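PDB 7A03: M32 carboxypeptidase from Chitinophagaceae bacterium, which probably removes amino acids one at a time from the C-terminal end of peptides as a metal-dependent carboxypeptidase of the M32 family. Local coordinates for residues A[163-168]-A[290-295]. Sequence-based numbering, arbitrary orientation.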
ATOM      1  N   GLU A 163      13.807   4.504   3.256  1.00 18.54           N
ATOM      2  CA  GLU A 163      13.121   4.066   4.467  1.00 24.86           C
ATOM      3  C   GLU A 163      11.873   3.273   4.138  1.00 26.30           C
ATOM      4  O   GLU A 163      11.594   2.247   4.772  1.00 29.36           O
ATOM      5  CB  GLU A 163      12.729   5.287   5.292  1.00 29.43           C
ATOM      6  CG  GLU A 163      13.885   5.884   6.019  1.00 31.83           C
ATOM      7  CD  GLU A 163      14.285   5.030   7.185  1.00 44.87           C
ATOM      8  OE1 GLU A 163      13.564   5.064   8.201  1.00 50.66           O
ATOM      9  OE2 GLU A 163      15.297   4.307   7.076  1.00 49.77           O
ATOM     10  N   TYR A 164      11.098   3.736   3.157  1.00 21.53           N
ATOM     11  CA  TYR A 164       9.799   3.132   2.928  1.00 21.17           C
ATOM     12  C   TYR A 164       9.823   2.097   1.822  1.00 24.50           C
ATOM     13  O   TYR A 164       8.892   1.289   1.728  1.00 24.41           O
ATOM     14  CB  TYR A 164       8.737   4.208   2.658  1.00 17.94           C
ATOM     15  CG  TYR A 164       8.303   4.923   3.921  1.00 17.76           C
ATOM     16  CD1 TYR A 164       7.521   4.276   4.880  1.00 23.22           C
ATOM     17  CD2 TYR A 164       8.688   6.231   4.172  1.00 22.16           C
ATOM     18  CE1 TYR A 164       7.137   4.921   6.046  1.00 25.21           C
ATOM     19  CE2 TYR A 164       8.302   6.882   5.327  1.00 24.80           C
ATOM     20  CZ  TYR A 164       7.531   6.228   6.262  1.00 21.22           C
ATOM     21  OH  TYR A 164       7.153   6.889   7.408  1.00 31.46           O
ATOM     22  N   GLU A 165      10.886   2.081   1.023  1.00 22.43           N
ATOM     23  CA  GLU A 165      11.042   1.109  -0.054  1.00 21.69           C
ATOM     24  C   GLU A 165      12.542   0.957  -0.278  1.00 19.95           C
ATOM     25  O   GLU A 165      13.164   1.796  -0.939  1.00 20.61           O
ATOM     26  CB  GLU A 165      10.339   1.601  -1.307  1.00 18.72           C
ATOM     27  CG  GLU A 165      10.298   0.601  -2.424  1.00 20.14           C
ATOM     28  CD  GLU A 165       9.337  -0.570  -2.174  1.00 20.57           C
ATOM     29  OE1 GLU A 165       8.434  -0.479  -1.314  1.00 17.60           O
ATOM     30  OE2 GLU A 165       9.493  -1.591  -2.876  1.00 27.95           O
ATOM     31  N   LYS A 166      13.115  -0.105   0.283  1.00 21.44           N
ATOM     32  CA  LYS A 166      14.549  -0.315   0.175  1.00 23.69           C
ATOM     33  C   LYS A 166      14.951  -0.363  -1.286  1.00 27.85           C
ATOM     34  O   LYS A 166      14.386  -1.127  -2.073  1.00 26.79           O
ATOM     35  CB  LYS A 166      14.937  -1.619   0.873  1.00 27.97           C
ATOM     36  CG  LYS A 166      16.425  -1.911   0.841  1.00 31.92           C
ATOM     37  CD  LYS A 166      16.791  -3.101   1.735  1.00 31.85           C
ATOM     38  CE  LYS A 166      18.298  -3.336   1.742  1.00 36.20           C
ATOM     39  NZ  LYS A 166      18.657  -4.721   2.177  1.00 40.96           N
ATOM     40  N   GLY A 167      15.909   0.486  -1.653  1.00 24.74           N
ATOM     41  CA  GLY A 167      16.372   0.595  -3.011  1.00 25.04           C
ATOM     42  C   GLY A 167      15.832   1.784  -3.780  1.00 25.64           C
ATOM     43  O   GLY A 167      16.419   2.153  -4.799  1.00 27.80           O
ATOM     44  N   ALA A 168      14.733   2.390  -3.327  1.00 22.74           N
ATOM     45  CA  ALA A 168      14.104   3.460  -4.094  1.00 22.02           C
ATOM     46  C   ALA A 168      14.961   4.720  -4.062  1.00 19.58           C
ATOM     47  O   ALA A 168      15.599   5.035  -3.051  1.00 21.41           O
ATOM     48  CB  ALA A 168      12.711   3.758  -3.544  1.00 20.53           C
ATOM     49  N   ALA A 290       6.604  -9.538   4.837  1.00 15.34           N
ATOM     50  CA  ALA A 290       6.409  -9.064   3.470  1.00 15.50           C
ATOM     51  C   ALA A 290       7.650  -8.322   2.983  1.00 15.55           C
ATOM     52  O   ALA A 290       8.321  -7.629   3.754  1.00 18.75           O
ATOM     53  CB  ALA A 290       5.218  -8.111   3.418  1.00 18.64           C
ATOM     54  N   ALA A 291       7.941  -8.460   1.679  1.00 15.07           N
ATOM     55  CA  ALA A 291       9.207  -7.980   1.122  1.00 14.45           C
ATOM     56  C   ALA A 291       9.341  -6.465   1.215  1.00 19.31           C
ATOM     57  O   ALA A 291      10.449  -5.953   1.431  1.00 24.00           O
ATOM     58  CB  ALA A 291       9.378  -8.456  -0.322  1.00 16.31           C
ATOM     59  N   SER A 292       8.240  -5.734   1.047  1.00 17.52           N
ATOM     60  CA  SER A 292       8.261  -4.272   1.061  1.00 17.34           C
ATOM     61  C   SER A 292       6.832  -3.783   0.894  1.00 15.23           C
ATOM     62  O   SER A 292       5.934  -4.549   0.521  1.00 15.06           O
ATOM     63  CB  SER A 292       9.103  -3.684  -0.066  1.00 18.87           C
ATOM     64  OG  SER A 292       8.359  -3.682  -1.278  1.00 17.46           O
ATOM     65  N   LEU A 293       6.630  -2.485   1.160  1.00 14.92           N
ATOM     66  CA  LEU A 293       5.317  -1.876   0.966  1.00 15.17           C
ATOM     67  C   LEU A 293       4.907  -1.932  -0.496  1.00 15.20           C
ATOM     68  O   LEU A 293       3.740  -2.187  -0.812  1.00 15.22           O
ATOM     69  CB  LEU A 293       5.327  -0.415   1.421  1.00 18.82           C
ATOM     70  CG  LEU A 293       5.227  -0.088   2.912  1.00 22.66           C
ATOM     71  CD1 LEU A 293       5.337   1.422   3.086  1.00 25.63           C
ATOM     72  CD2 LEU A 293       3.926  -0.590   3.495  1.00 22.29           C
ATOM     73  N   GLY A 294       5.856  -1.693  -1.398  1.00 14.56           N
ATOM     74  CA  GLY A 294       5.551  -1.775  -2.819  1.00 15.05           C
ATOM     75  C   GLY A 294       5.127  -3.164  -3.263  1.00 13.85           C
ATOM     76  O   GLY A 294       4.169  -3.316  -4.019  1.00 14.58           O
ATOM     77  N   ILE A 295       5.825  -4.198  -2.797  1.00 16.11           N
ATOM     78  CA  ILE A 295       5.416  -5.557  -3.147  1.00 12.18           C
ATOM     79  C   ILE A 295       4.053  -5.887  -2.523  1.00 12.82           C
ATOM     80  O   ILE A 295       3.187  -6.507  -3.155  1.00 12.50           O
ATOM     81  CB  ILE A 295       6.528  -6.571  -2.791  1.00 13.71           C
ATOM     82  CG1 ILE A 295       7.819  -6.294  -3.591  1.00 12.57           C
ATOM     83  CG2 ILE A 295       6.028  -8.013  -2.981  1.00 14.23           C
ATOM     84  CD1 ILE A 295       7.647  -6.366  -5.123  1.00 12.90           C
TER
HETATM   85  O   HOH W   1       8.790  -1.175   2.526  1.00 21.59           O
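Ser292 OG is gripped from two directions. It donates to Glu165 OE2 at 2.9 Å and accepts a nearly straight bond, 172°, from Ile295 N. The second of these makes Ser292 the N-cap of helix 293-307, its hydroxyl set between its own backbone N and carbonyl carbon. The other carboxylate oxygen, Glu165 OE1, takes the N-H of Gly294 at 2.9 Å. Both donors come to the syn side of their oxygen, each 25° out of the carboxylate plane. Two bonds, one from the N-cap hydroxyl and one from the first turn, thus hold both oxygens and limit rotation of the carboxylate. Glu165 reaches there with CG anti to its backbone N (chi1 -173°) and a bend at chi2, lying buried against Thr421 and Leu424 of helix 420-439. If ionised, as is likely, its charge at the N-terminal end of helix 293-307 would probably be favoured by the helix dipole. An alanine here would remove the carboxylate, which would probably leave Gly294 N without this acceptor and the Ser292 hydroxyl without its mate. Beside the carboxylate, a water bridges the backbones, donating to Tyr164 O at 2.6 Å and accepting from Leu293 N at 2.9 Å. Leu293 CD1 packs obliquely beside the Tyr164 ring, 4.0 Å from its CD1. The whole is a serine N-cap joined to an acidic side chain, linking the C-terminal end of helix 157-164 to the start of helix 293-307 in the largely helical M32 fold.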